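Local coordinates for protein RNA-directed RNA polymerase (Infectious pancreatic necrosis virus, PDB 3ZED) that probably copies the viral RNA genome as an RNA-dependent RNA polymerase, found both free and covalently attached to the genomic RNA, at residues B[345-348]-B[354-357]; B[370-375]-B[380-385]; B[388-393]-B[485-490]; B[526-531]-B[572-577]. All coordinates share one frame; numbering follows the deposited sequence.

In the fold
Following the chain, contact 1 (345-348 with 354-357) closes a short loop between helices 326-340 and 364-377. Contact 2 (370-375 with 380-385) folds helix 364-377 back along strand 382-386, the next element. Contact 3 brings strand 389-394 against helix 476-493 after some 90 residues, and contact 4 joins helix 524-533 to strand 573-578. All four follow in series; none nests in or crosses another. Contacts 2 and 3 share the four-stranded antiparallel palm sheet through neighbouring strands, and L355 of contact 1 bonds to I385 at its edge. I372 and R373 of contact 2 touch I528 of contact 4, probably joining palm to thumb.

Contact 1 (B[345-348]-B[354-357]); sequences LNIT and SLYG
N346 carries its CG between the backbone N and the carbonyl carbon (chi1 59°), which turns the amide toward 354-357, while S354 holds OG anti to its own backbone N (chi1 -173°), beside its carbonyl carbon and within range of the backbone N of Y356. Each side chain builds a small turn: N346 OD1 takes the backbone N of T348 in an Asx turn, and S354 OG takes the backbone N of Y356 in an ST turn. Both turns belong to the loop between helices 326-340 and 364-377 of the palm. The N346 amide works with both ends. Its ND2 gives a hydrogen bond to Y356 O at 3.0 Å; the acceptor lies close to the amide plane, but the donor is tilted 35° from the plane of the Y356 carbonyl. OD1 meanwhile is gripped twice from T348, by the backbone N on a lone pair and by OG1 at 2.6 Å, so the rotation of the amide is fixed. A second bridge is all backbone, I347 N to S354 O at 2.8 Å. Beside it the side chains of I347 and L355 run side by side, I347 CG2 lying 4.0 Å from L355 CD2, and both rest on M384 of strand 382-386. L355 also pairs by its backbone with I385, which fastens the loop to the edge of the palm sheet. Two waters complete the join. One gives a hydrogen to L345 O and is 2.6 Å from S354 OG; the other accepts from N346 ND2 at 3.1 Å and donates to G357 O.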
loop_
_atom_site.group_PDB
_atom_site.type_symbol
_atom_site.label_atom_id
_atom_site.label_comp_id
_atom_site.label_asym_id
_atom_site.label_seq_id
_atom_site.Cartn_x
_atom_site.Cartn_y
_atom_site.Cartn_z
ATOM N N LEU B 345 -11.695 -10.091 -0.485
ATOM C CA LEU B 345 -13.077 -9.971 -0.039
ATOM C C LEU B 345 -13.441 -8.507 0.179
ATOM O O LEU B 345 -12.746 -7.789 0.903
ATOM C CB LEU B 345 -13.320 -10.824 1.221
ATOM C CG LEU B 345 -12.770 -12.282 1.199
ATOM C CD1 LEU B 345 -12.950 -12.971 2.572
ATOM C CD2 LEU B 345 -13.435 -13.135 0.109
ATOM N N ASN B 346 -14.503 -8.049 -0.488
ATOM C CA ASN B 346 -14.927 -6.655 -0.391
ATOM C C ASN B 346 -16.443 -6.566 -0.492
ATOM O O ASN B 346 -17.103 -7.574 -0.711
ATOM C CB ASN B 346 -14.222 -5.768 -1.447
ATOM C CG ASN B 346 -14.477 -6.188 -2.860
ATOM O OD1 ASN B 346 -15.594 -6.102 -3.363
ATOM N ND2 ASN B 346 -13.455 -6.676 -3.519
ATOM N N ILE B 347 -16.984 -5.354 -0.332
ATOM C CA ILE B 347 -18.419 -5.066 -0.319
ATOM C C ILE B 347 -19.150 -5.531 -1.617
ATOM O O ILE B 347 -20.347 -5.770 -1.563
ATOM C CB ILE B 347 -18.642 -3.554 -0.022
ATOM C CG1 ILE B 347 -20.060 -3.260 0.525
ATOM C CG2 ILE B 347 -18.223 -2.646 -1.184
ATOM C CD1 ILE B 347 -20.196 -1.933 1.313
ATOM N N THR B 348 -18.449 -5.685 -2.747
ATOM C CA THR B 348 -19.109 -6.075 -3.993
ATOM C C THR B 348 -19.291 -7.603 -4.084
ATOM O O THR B 348 -20.117 -8.050 -4.879
ATOM C CB THR B 348 -18.373 -5.515 -5.236
ATOM O OG1 THR B 348 -17.137 -6.211 -5.446
ATOM C CG2 THR B 348 -18.143 -4.012 -5.159
ATOM N N SER B 354 -15.326 -3.534 3.811
ATOM C CA SER B 354 -14.021 -3.511 3.133
ATOM C C SER B 354 -14.112 -3.284 1.628
ATOM O O SER B 354 -15.058 -3.751 0.993
ATOM C CB SER B 354 -13.262 -4.809 3.372
ATOM O OG SER B 354 -11.946 -4.737 2.849
ATOM N N LEU B 355 -13.116 -2.557 1.073
ATOM C CA LEU B 355 -12.989 -2.318 -0.363
ATOM C C LEU B 355 -11.729 -3.030 -0.917
ATOM O O LEU B 355 -11.367 -2.797 -2.065
ATOM C CB LEU B 355 -12.922 -0.800 -0.666
ATOM C CG LEU B 355 -14.243 -0.013 -0.640
ATOM C CD1 LEU B 355 -13.984 1.473 -0.513
ATOM C CD2 LEU B 355 -15.105 -0.315 -1.856
ATOM N N TYR B 356 -11.058 -3.895 -0.104
ATOM C CA TYR B 356 -9.842 -4.587 -0.538
ATOM C C TYR B 356 -10.060 -5.383 -1.841
ATOM O O TYR B 356 -10.975 -6.199 -1.942
ATOM C CB TYR B 356 -9.283 -5.514 0.563
ATOM C CG TYR B 356 -7.999 -6.199 0.133
ATOM C CD1 TYR B 356 -6.817 -5.480 -0.011
ATOM C CD2 TYR B 356 -7.990 -7.539 -0.235
ATOM C CE1 TYR B 356 -5.642 -6.096 -0.443
ATOM C CE2 TYR B 356 -6.820 -8.168 -0.664
ATOM C CZ TYR B 356 -5.644 -7.443 -0.757
ATOM O OH TYR B 356 -4.479 -8.047 -1.181
ATOM N N GLY B 357 -9.191 -5.129 -2.816
ATOM C CA GLY B 357 -9.224 -5.780 -4.122
ATOM C C GLY B 357 -10.328 -5.268 -5.037
ATOM O O GLY B 357 -10.574 -5.871 -6.083
HETATM O O HOH W 1 -11.295 -7.279 3.118
HETATM O O HOH W 2 -13.216 -7.657 -6.487
#

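Contact 2 (B[370-375]-B[380-385]); sequences TIIRDS and EDLVMI
The apolar part centres on L382, whose forked end reaches into the side of helix 370-375. With CG anti to the backbone N (chi1 -166°), its two methyls meet the helix: CD2 lies 3.8 Å from I371 CG2 and 4.0 Å from I372 CG1, and CD1 also comes close to I371 CG2. Both isoleucine side chains run roughly perpendicular to that of L382. Further along the strand, M384 CE approaches I372 CG1 at 4.3 Å. Helix 364-377 thus lies against strand 382-386, an outermost strand of the antiparallel palm sheet; the segment axes are 10.3 Å apart and nearly antiparallel, at 155°. Polar contacts gather where the chain turns from helix to strand. E380 N donates to S375 O at 2.8 Å along an almost straight N-H...O line of 174°, the donor standing tilted from the carbonyl plane. S375 OG makes a weak hydrogen bond back to I371 O in the preceding helical turn, and at the same time sits 3.7 Å from L382 CD1, so the hydroxyl is packed beside the leucine methyls. I372, together with R373, also touches I528 of helix 524-533.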
loop_
_atom_site.group_PDB
_atom_site.type_symbol
_atom_site.label_atom_id
_atom_site.label_comp_id
_atom_site.label_asym_id
_atom_site.label_seq_id
_atom_site.Cartn_x
_atom_site.Cartn_y
_atom_site.Cartn_z
ATOM N N THR B 370 -25.621 0.087 -6.729
ATOM C CA THR B 370 -26.758 -0.734 -6.292
ATOM C C THR B 370 -26.788 -0.757 -4.749
ATOM O O THR B 370 -27.837 -0.532 -4.162
ATOM C CB THR B 370 -26.678 -2.152 -6.908
ATOM O OG1 THR B 370 -26.773 -2.030 -8.325
ATOM C CG2 THR B 370 -27.797 -3.078 -6.427
ATOM N N ILE B 371 -25.627 -0.985 -4.106
ATOM C CA ILE B 371 -25.503 -1.018 -2.643
ATOM C C ILE B 371 -25.904 0.361 -2.075
ATOM O O ILE B 371 -26.705 0.403 -1.139
ATOM C CB ILE B 371 -24.088 -1.486 -2.184
ATOM C CG1 ILE B 371 -23.902 -3.006 -2.459
ATOM C CG2 ILE B 371 -23.860 -1.195 -0.690
ATOM C CD1 ILE B 371 -22.451 -3.418 -2.733
ATOM N N ILE B 372 -25.419 1.467 -2.684
ATOM C CA ILE B 372 -25.735 2.840 -2.265
ATOM C C ILE B 372 -27.244 3.125 -2.411
ATOM O O ILE B 372 -27.862 3.620 -1.465
ATOM C CB ILE B 372 -24.863 3.888 -3.022
ATOM C CG1 ILE B 372 -23.390 3.847 -2.515
ATOM C CG2 ILE B 372 -25.460 5.322 -2.932
ATOM C CD1 ILE B 372 -22.372 4.673 -3.388
ATOM N N ARG B 373 -27.826 2.798 -3.577
ATOM C CA ARG B 373 -29.248 3.040 -3.871
ATOM C C ARG B 373 -30.160 2.264 -2.918
ATOM O O ARG B 373 -31.123 2.846 -2.414
ATOM C CB ARG B 373 -29.585 2.732 -5.340
ATOM C CG ARG B 373 -29.088 3.836 -6.302
ATOM C CD ARG B 373 -29.404 3.519 -7.754
ATOM N NE ARG B 373 -28.402 2.622 -8.337
ATOM C CZ ARG B 373 -28.470 2.075 -9.553
ATOM N NH1 ARG B 373 -29.515 2.315 -10.343
ATOM N NH2 ARG B 373 -27.497 1.278 -9.985
ATOM N N ASP B 374 -29.837 0.986 -2.627
ATOM C CA ASP B 374 -30.611 0.167 -1.695
ATOM C C ASP B 374 -30.550 0.766 -0.281
ATOM O O ASP B 374 -31.576 0.810 0.398
ATOM C CB ASP B 374 -30.141 -1.314 -1.703
ATOM C CG ASP B 374 -30.421 -2.090 -2.994
ATOM O OD1 ASP B 374 -30.968 -1.480 -3.960
ATOM O OD2 ASP B 374 -30.076 -3.294 -3.052
ATOM N N SER B 375 -29.379 1.284 0.127
ATOM C CA SER B 375 -29.208 1.921 1.426
ATOM C C SER B 375 -30.117 3.136 1.552
ATOM O O SER B 375 -30.837 3.256 2.551
ATOM C CB SER B 375 -27.753 2.319 1.655
ATOM O OG SER B 375 -26.995 1.177 2.017
ATOM N N GLU B 380 -30.828 3.345 5.378
ATOM C CA GLU B 380 -29.739 2.692 6.098
ATOM C C GLU B 380 -28.426 3.436 5.874
ATOM O O GLU B 380 -28.151 3.887 4.753
ATOM C CB GLU B 380 -29.571 1.231 5.645
ATOM C CG GLU B 380 -30.737 0.309 5.965
ATOM C CD GLU B 380 -30.724 -1.026 5.240
ATOM O OE1 GLU B 380 -29.839 -1.239 4.379
ATOM O OE2 GLU B 380 -31.623 -1.852 5.514
ATOM N N ASP B 381 -27.616 3.560 6.947
ATOM C CA ASP B 381 -26.299 4.181 6.884
ATOM C C ASP B 381 -25.345 3.191 6.258
ATOM O O ASP B 381 -25.601 1.995 6.275
ATOM C CB ASP B 381 -25.818 4.624 8.284
ATOM C CG ASP B 381 -26.652 5.723 8.932
ATOM O OD1 ASP B 381 -27.182 6.583 8.199
ATOM O OD2 ASP B 381 -26.761 5.728 10.176
ATOM N N LEU B 382 -24.260 3.676 5.691
ATOM C CA LEU B 382 -23.298 2.808 5.018
ATOM C C LEU B 382 -21.874 3.281 5.289
ATOM O O LEU B 382 -21.614 4.491 5.323
ATOM C CB LEU B 382 -23.610 2.847 3.502
ATOM C CG LEU B 382 -22.997 1.809 2.570
ATOM C CD1 LEU B 382 -23.477 0.376 2.910
ATOM C CD2 LEU B 382 -23.391 2.131 1.138
ATOM N N VAL B 383 -20.963 2.325 5.490
ATOM C CA VAL B 383 -19.557 2.612 5.688
ATOM C C VAL B 383 -18.737 1.688 4.788
ATOM O O VAL B 383 -19.083 0.527 4.596
ATOM C CB VAL B 383 -19.093 2.592 7.183
ATOM C CG1 VAL B 383 -19.077 1.181 7.783
ATOM C CG2 VAL B 383 -17.731 3.271 7.344
ATOM N N MET B 384 -17.676 2.239 4.195
ATOM C CA MET B 384 -16.735 1.512 3.335
ATOM C C MET B 384 -15.338 1.895 3.739
ATOM O O MET B 384 -15.099 3.065 4.075
ATOM C CB MET B 384 -16.969 1.780 1.842
ATOM C CG MET B 384 -18.341 1.366 1.366
ATOM S SD MET B 384 -18.414 1.549 -0.401
ATOM C CE MET B 384 -20.153 1.599 -0.674
ATOM N N ILE B 385 -14.415 0.917 3.742
ATOM C CA ILE B 385 -13.028 1.149 4.188
ATOM C C ILE B 385 -12.029 0.599 3.208
ATOM O O ILE B 385 -12.138 -0.538 2.777
ATOM C CB ILE B 385 -12.770 0.566 5.619
ATOM C CG1 ILE B 385 -13.801 1.094 6.652
ATOM C CG2 ILE B 385 -11.334 0.829 6.107
ATOM C CD1 ILE B 385 -13.951 0.200 7.905
#

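Contact 3 (B[388-393]-B[485-490]); sequences DNIYIL and TIVVAE
I390 of strand 389-393 meets V487 and V488 of helix 485-490; its side chain divides at CB, which points toward the helix. One branch is the methyl CG2. It meets V488 CG2 at 3.8 Å, methyl against methyl, as the two side chains pass side by side, running opposite ways. The other branch begins with CG1, set beside the backbone N and anti to the carbonyl carbon (chi1 -60°). CG1 passes the same V488 methyl at 4.1 Å, so V488 CG2 is shared by both branches of the isoleucine. From CG1 the chain continues extended (chi2 156°) to CD1, which leaves V488 for its neighbour: CD1 lies 3.9 Å from V487 CG1 and 4.0 Å from V487 CB. The I390 tip therefore touches one valine while CG1 and CG2 touch the next, and the side chains of I390 and V487 cross at a slant. On the helix, V488 presents CG2 to the strand. All three residues are buried, and the join is made by aliphatic carbon alone. V488 also rests on V383 and I385 of strand 382-386, which extends the same apolar layer to the next strand, while V487 also touches T511 and I513. This is helix-on-sheet packing in the polymerase palm, where helix 476-493 packs against the face of the four-stranded antiparallel sheet at strands 382-386 and 389-394.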
loop_
_atom_site.group_PDB
_atom_site.type_symbol
_atom_site.label_atom_id
_atom_site.label_comp_id
_atom_site.label_asym_id
_atom_site.label_seq_id
_atom_site.Cartn_x
_atom_site.Cartn_y
_atom_site.Cartn_z
ATOM N N ASP B 388 -6.249 3.950 4.408
ATOM C CA ASP B 388 -6.489 5.275 5.015
ATOM C C ASP B 388 -7.737 6.003 4.445
ATOM O O ASP B 388 -7.956 7.154 4.800
ATOM C CB ASP B 388 -5.246 6.183 4.874
ATOM C CG ASP B 388 -4.724 6.334 3.447
ATOM O OD1 ASP B 388 -4.853 5.361 2.650
ATOM O OD2 ASP B 388 -4.121 7.388 3.146
ATOM N N ASN B 389 -8.582 5.326 3.627
ATOM C CA ASN B 389 -9.797 5.939 3.083
ATOM C C ASN B 389 -11.060 5.390 3.745
ATOM O O ASN B 389 -11.289 4.172 3.759
ATOM C CB ASN B 389 -9.913 5.723 1.554
ATOM C CG ASN B 389 -8.701 6.116 0.732
ATOM O OD1 ASN B 389 -8.054 5.279 0.121
ATOM N ND2 ASN B 389 -8.353 7.388 0.704
ATOM N N ILE B 390 -11.908 6.292 4.238
ATOM C CA ILE B 390 -13.209 5.940 4.820
ATOM C C ILE B 390 -14.285 6.617 3.984
ATOM O O ILE B 390 -14.138 7.784 3.614
ATOM C CB ILE B 390 -13.336 6.325 6.322
ATOM C CG1 ILE B 390 -12.276 5.621 7.176
ATOM C CG2 ILE B 390 -14.759 6.101 6.878
ATOM C CD1 ILE B 390 -11.952 6.369 8.533
ATOM N N TYR B 391 -15.361 5.879 3.685
ATOM C CA TYR B 391 -16.522 6.412 2.982
ATOM C C TYR B 391 -17.720 6.188 3.855
ATOM O O TYR B 391 -17.931 5.063 4.305
ATOM C CB TYR B 391 -16.701 5.757 1.601
ATOM C CG TYR B 391 -15.494 5.976 0.717
ATOM C CD1 TYR B 391 -15.322 7.176 0.021
ATOM C CD2 TYR B 391 -14.480 5.021 0.639
ATOM C CE1 TYR B 391 -14.192 7.397 -0.762
ATOM C CE2 TYR B 391 -13.352 5.229 -0.156
ATOM C CZ TYR B 391 -13.210 6.422 -0.846
ATOM O OH TYR B 391 -12.098 6.629 -1.613
ATOM N N ILE B 392 -18.474 7.266 4.141
ATOM C CA ILE B 392 -19.676 7.206 4.960
ATOM C C ILE B 392 -20.866 7.784 4.194
ATOM O O ILE B 392 -20.815 8.904 3.673
ATOM C CB ILE B 392 -19.489 7.894 6.350
ATOM C CG1 ILE B 392 -18.595 7.043 7.270
ATOM C CG2 ILE B 392 -20.845 8.210 7.040
ATOM C CD1 ILE B 392 -18.027 7.776 8.485
ATOM N N LEU B 393 -21.949 7.012 4.173
ATOM C CA LEU B 393 -23.239 7.417 3.638
ATOM C C LEU B 393 -24.186 7.566 4.828
ATOM O O LEU B 393 -24.525 6.574 5.462
ATOM C CB LEU B 393 -23.764 6.379 2.620
ATOM C CG LEU B 393 -25.003 6.733 1.757
ATOM C CD1 LEU B 393 -25.232 5.673 0.712
ATOM C CD2 LEU B 393 -26.290 6.799 2.579
ATOM N N THR B 485 -10.369 1.334 10.745
ATOM C CA THR B 485 -11.286 0.431 11.468
ATOM C C THR B 485 -11.581 0.987 12.881
ATOM O O THR B 485 -12.733 0.962 13.325
ATOM C CB THR B 485 -10.690 -0.993 11.500
ATOM O OG1 THR B 485 -10.750 -1.514 10.174
ATOM C CG2 THR B 485 -11.416 -1.930 12.468
ATOM N N ILE B 486 -10.531 1.498 13.562
ATOM C CA ILE B 486 -10.621 2.085 14.897
ATOM C C ILE B 486 -11.494 3.356 14.840
ATOM O O ILE B 486 -12.393 3.514 15.674
ATOM C CB ILE B 486 -9.204 2.360 15.492
ATOM C CG1 ILE B 486 -8.472 1.031 15.786
ATOM C CG2 ILE B 486 -9.287 3.290 16.739
ATOM C CD1 ILE B 486 -6.970 1.133 16.178
ATOM N N VAL B 487 -11.243 4.237 13.844
ATOM C CA VAL B 487 -12.003 5.473 13.661
ATOM C C VAL B 487 -13.500 5.120 13.408
ATOM O O VAL B 487 -14.377 5.698 14.053
ATOM C CB VAL B 487 -11.389 6.377 12.539
ATOM C CG1 VAL B 487 -12.300 7.558 12.196
ATOM C CG2 VAL B 487 -9.996 6.873 12.924
ATOM N N VAL B 488 -13.768 4.128 12.537
ATOM C CA VAL B 488 -15.133 3.687 12.185
ATOM C C VAL B 488 -15.816 3.047 13.410
ATOM O O VAL B 488 -16.957 3.405 13.693
ATOM C CB VAL B 488 -15.159 2.761 10.933
ATOM C CG1 VAL B 488 -16.530 2.116 10.729
ATOM C CG2 VAL B 488 -14.748 3.536 9.688
ATOM N N ALA B 489 -15.117 2.161 14.153
ATOM C CA ALA B 489 -15.660 1.541 15.373
ATOM C C ALA B 489 -16.078 2.609 16.406
ATOM O O ALA B 489 -17.115 2.466 17.054
ATOM C CB ALA B 489 -14.637 0.600 15.983
ATOM N N GLU B 490 -15.277 3.686 16.534
ATOM C CA GLU B 490 -15.549 4.786 17.461
ATOM C C GLU B 490 -16.721 5.640 16.960
ATOM O O GLU B 490 -17.488 6.121 17.775
ATOM C CB GLU B 490 -14.292 5.641 17.710
ATOM C CG GLU B 490 -13.286 4.964 18.628
ATOM C CD GLU B 490 -13.769 4.684 20.037
ATOM O OE1 GLU B 490 -14.481 5.535 20.622
ATOM O OE2 GLU B 490 -13.434 3.597 20.556
#

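Contact 4 (B[526-531]-B[572-577]); sequences ETIVEA and EMFVPV
Strand 573-578, an outermost strand of a three-stranded antiparallel sheet, sends the ring of F574 to helix 524-533, where I528 and A531, one helical turn apart, receive it. The ring comes in by its far end. A531 CB stands at the ring edge, near its plane, 4.0 Å from F574 CE1, while I528 CG2 approaches F574 CZ obliquely at 3.9 Å. The I528 side chain stands roughly square to that of F574. F574 has CG anti to its carbonyl carbon (chi1 -74°), which directs the ring out from the strand to the helix. I528 holds CG2 anti to the backbone N, and this branch makes the contact. Both segments probably belong to the thumb domain of the polymerase, yet helix 364-377 of the palm flanks them: F574 touches M369 and R373, its backbone N donates to D366 OD1, and I528 reaches L376. Within the sheet, F574 meets Y567 edge-to-face, and V556 of strand 556-560 touches both F574 and A531. The strand opens with a G1 beta bulge, E572 and M573 pairing opposite S568.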
loop_
_atom_site.group_PDB
_atom_site.type_symbol
_atom_site.label_atom_id
_atom_site.label_comp_id
_atom_site.label_asym_id
_atom_site.label_seq_id
_atom_site.Cartn_x
_atom_site.Cartn_y
_atom_site.Cartn_z
ATOM N N GLU B 526 -31.094 12.775 -4.847
ATOM C CA GLU B 526 -31.416 13.722 -5.911
ATOM C C GLU B 526 -30.325 13.702 -6.975
ATOM O O GLU B 526 -30.667 13.612 -8.140
ATOM C CB GLU B 526 -31.611 15.152 -5.343
ATOM C CG GLU B 526 -32.674 15.315 -4.253
ATOM C CD GLU B 526 -32.344 14.884 -2.829
ATOM O OE1 GLU B 526 -31.230 14.362 -2.596
ATOM O OE2 GLU B 526 -33.233 15.005 -1.954
ATOM N N THR B 527 -29.025 13.746 -6.577
ATOM C CA THR B 527 -27.834 13.688 -7.457
ATOM C C THR B 527 -27.839 12.409 -8.306
ATOM O O THR B 527 -27.524 12.504 -9.488
ATOM C CB THR B 527 -26.523 13.781 -6.620
ATOM O OG1 THR B 527 -26.592 14.937 -5.800
ATOM C CG2 THR B 527 -25.236 13.848 -7.487
ATOM N N ILE B 528 -28.188 11.224 -7.713
ATOM C CA ILE B 528 -28.256 9.935 -8.435
ATOM C C ILE B 528 -29.402 9.999 -9.467
ATOM O O ILE B 528 -29.199 9.600 -10.617
ATOM C CB ILE B 528 -28.369 8.723 -7.459
ATOM C CG1 ILE B 528 -27.093 8.651 -6.576
ATOM C CG2 ILE B 528 -28.565 7.397 -8.217
ATOM C CD1 ILE B 528 -27.185 7.750 -5.388
ATOM N N VAL B 529 -30.564 10.562 -9.078
ATOM C CA VAL B 529 -31.727 10.732 -9.969
ATOM C C VAL B 529 -31.324 11.657 -11.151
ATOM O O VAL B 529 -31.623 11.344 -12.305
ATOM C CB VAL B 529 -32.976 11.260 -9.193
ATOM C CG1 VAL B 529 -34.094 11.705 -10.140
ATOM C CG2 VAL B 529 -33.495 10.220 -8.208
ATOM N N GLU B 530 -30.609 12.752 -10.853
ATOM C CA GLU B 530 -30.107 13.716 -11.834
ATOM C C GLU B 530 -29.124 13.034 -12.802
ATOM O O GLU B 530 -29.231 13.247 -14.004
ATOM C CB GLU B 530 -29.427 14.910 -11.123
ATOM C CG GLU B 530 -29.151 16.082 -12.049
ATOM C CD GLU B 530 -28.285 17.207 -11.514
ATOM O OE1 GLU B 530 -28.039 17.254 -10.286
ATOM O OE2 GLU B 530 -27.873 18.064 -12.330
ATOM N N ALA B 531 -28.196 12.204 -12.278
ATOM C CA ALA B 531 -27.207 11.455 -13.059
ATOM C C ALA B 531 -27.886 10.546 -14.082
ATOM O O ALA B 531 -27.464 10.488 -15.232
ATOM C CB ALA B 531 -26.317 10.636 -12.135
ATOM N N GLU B 572 -27.340 0.402 -19.298
ATOM C CA GLU B 572 -28.354 0.555 -18.240
ATOM C C GLU B 572 -27.722 0.321 -16.870
ATOM O O GLU B 572 -28.239 -0.418 -16.027
ATOM C CB GLU B 572 -29.567 -0.349 -18.458
ATOM C CG GLU B 572 -30.507 0.146 -19.543
ATOM C CD GLU B 572 -31.766 -0.683 -19.591
ATOM O OE1 GLU B 572 -32.696 -0.366 -18.818
ATOM O OE2 GLU B 572 -31.784 -1.702 -20.321
ATOM N N MET B 573 -26.586 0.975 -16.668
ATOM C CA MET B 573 -25.833 0.876 -15.441
ATOM C C MET B 573 -24.903 2.041 -15.299
ATOM O O MET B 573 -24.653 2.787 -16.257
ATOM C CB MET B 573 -25.044 -0.456 -15.372
ATOM C CG MET B 573 -24.030 -0.652 -16.486
ATOM S SD MET B 573 -23.532 -2.402 -16.611
ATOM C CE MET B 573 -22.068 -2.333 -15.660
ATOM N N PHE B 574 -24.398 2.200 -14.071
ATOM C CA PHE B 574 -23.369 3.178 -13.772
ATOM C C PHE B 574 -22.024 2.581 -14.143
ATOM O O PHE B 574 -21.786 1.376 -13.940
ATOM C CB PHE B 574 -23.390 3.590 -12.295
ATOM C CG PHE B 574 -24.549 4.487 -11.970
ATOM C CD1 PHE B 574 -24.435 5.866 -12.088
ATOM C CD2 PHE B 574 -25.750 3.958 -11.519
ATOM C CE1 PHE B 574 -25.510 6.702 -11.765
ATOM C CE2 PHE B 574 -26.832 4.795 -11.225
ATOM C CZ PHE B 574 -26.705 6.158 -11.352
ATOM N N VAL B 575 -21.169 3.414 -14.726
ATOM C CA VAL B 575 -19.822 3.025 -15.152
ATOM C C VAL B 575 -18.815 4.004 -14.509
ATOM O O VAL B 575 -19.194 5.144 -14.231
ATOM C CB VAL B 575 -19.686 2.961 -16.696
ATOM C CG1 VAL B 575 -20.605 1.894 -17.279
ATOM C CG2 VAL B 575 -19.953 4.326 -17.346
ATOM N N PRO B 576 -17.548 3.611 -14.259
ATOM C CA PRO B 576 -16.624 4.574 -13.664
ATOM C C PRO B 576 -15.987 5.516 -14.683
ATOM O O PRO B 576 -15.725 5.152 -15.832
ATOM C CB PRO B 576 -15.553 3.685 -13.041
ATOM C CG PRO B 576 -15.503 2.480 -13.935
ATOM C CD PRO B 576 -16.899 2.295 -14.470
ATOM N N VAL B 577 -15.694 6.719 -14.217
ATOM C CA VAL B 577 -14.898 7.712 -14.913
ATOM C C VAL B 577 -13.920 8.259 -13.868
ATOM O O VAL B 577 -14.305 8.526 -12.697
ATOM C CB VAL B 577 -15.657 8.839 -15.681
ATOM C CG1 VAL B 577 -16.493 8.276 -16.817
ATOM C CG2 VAL B 577 -16.481 9.746 -14.756
#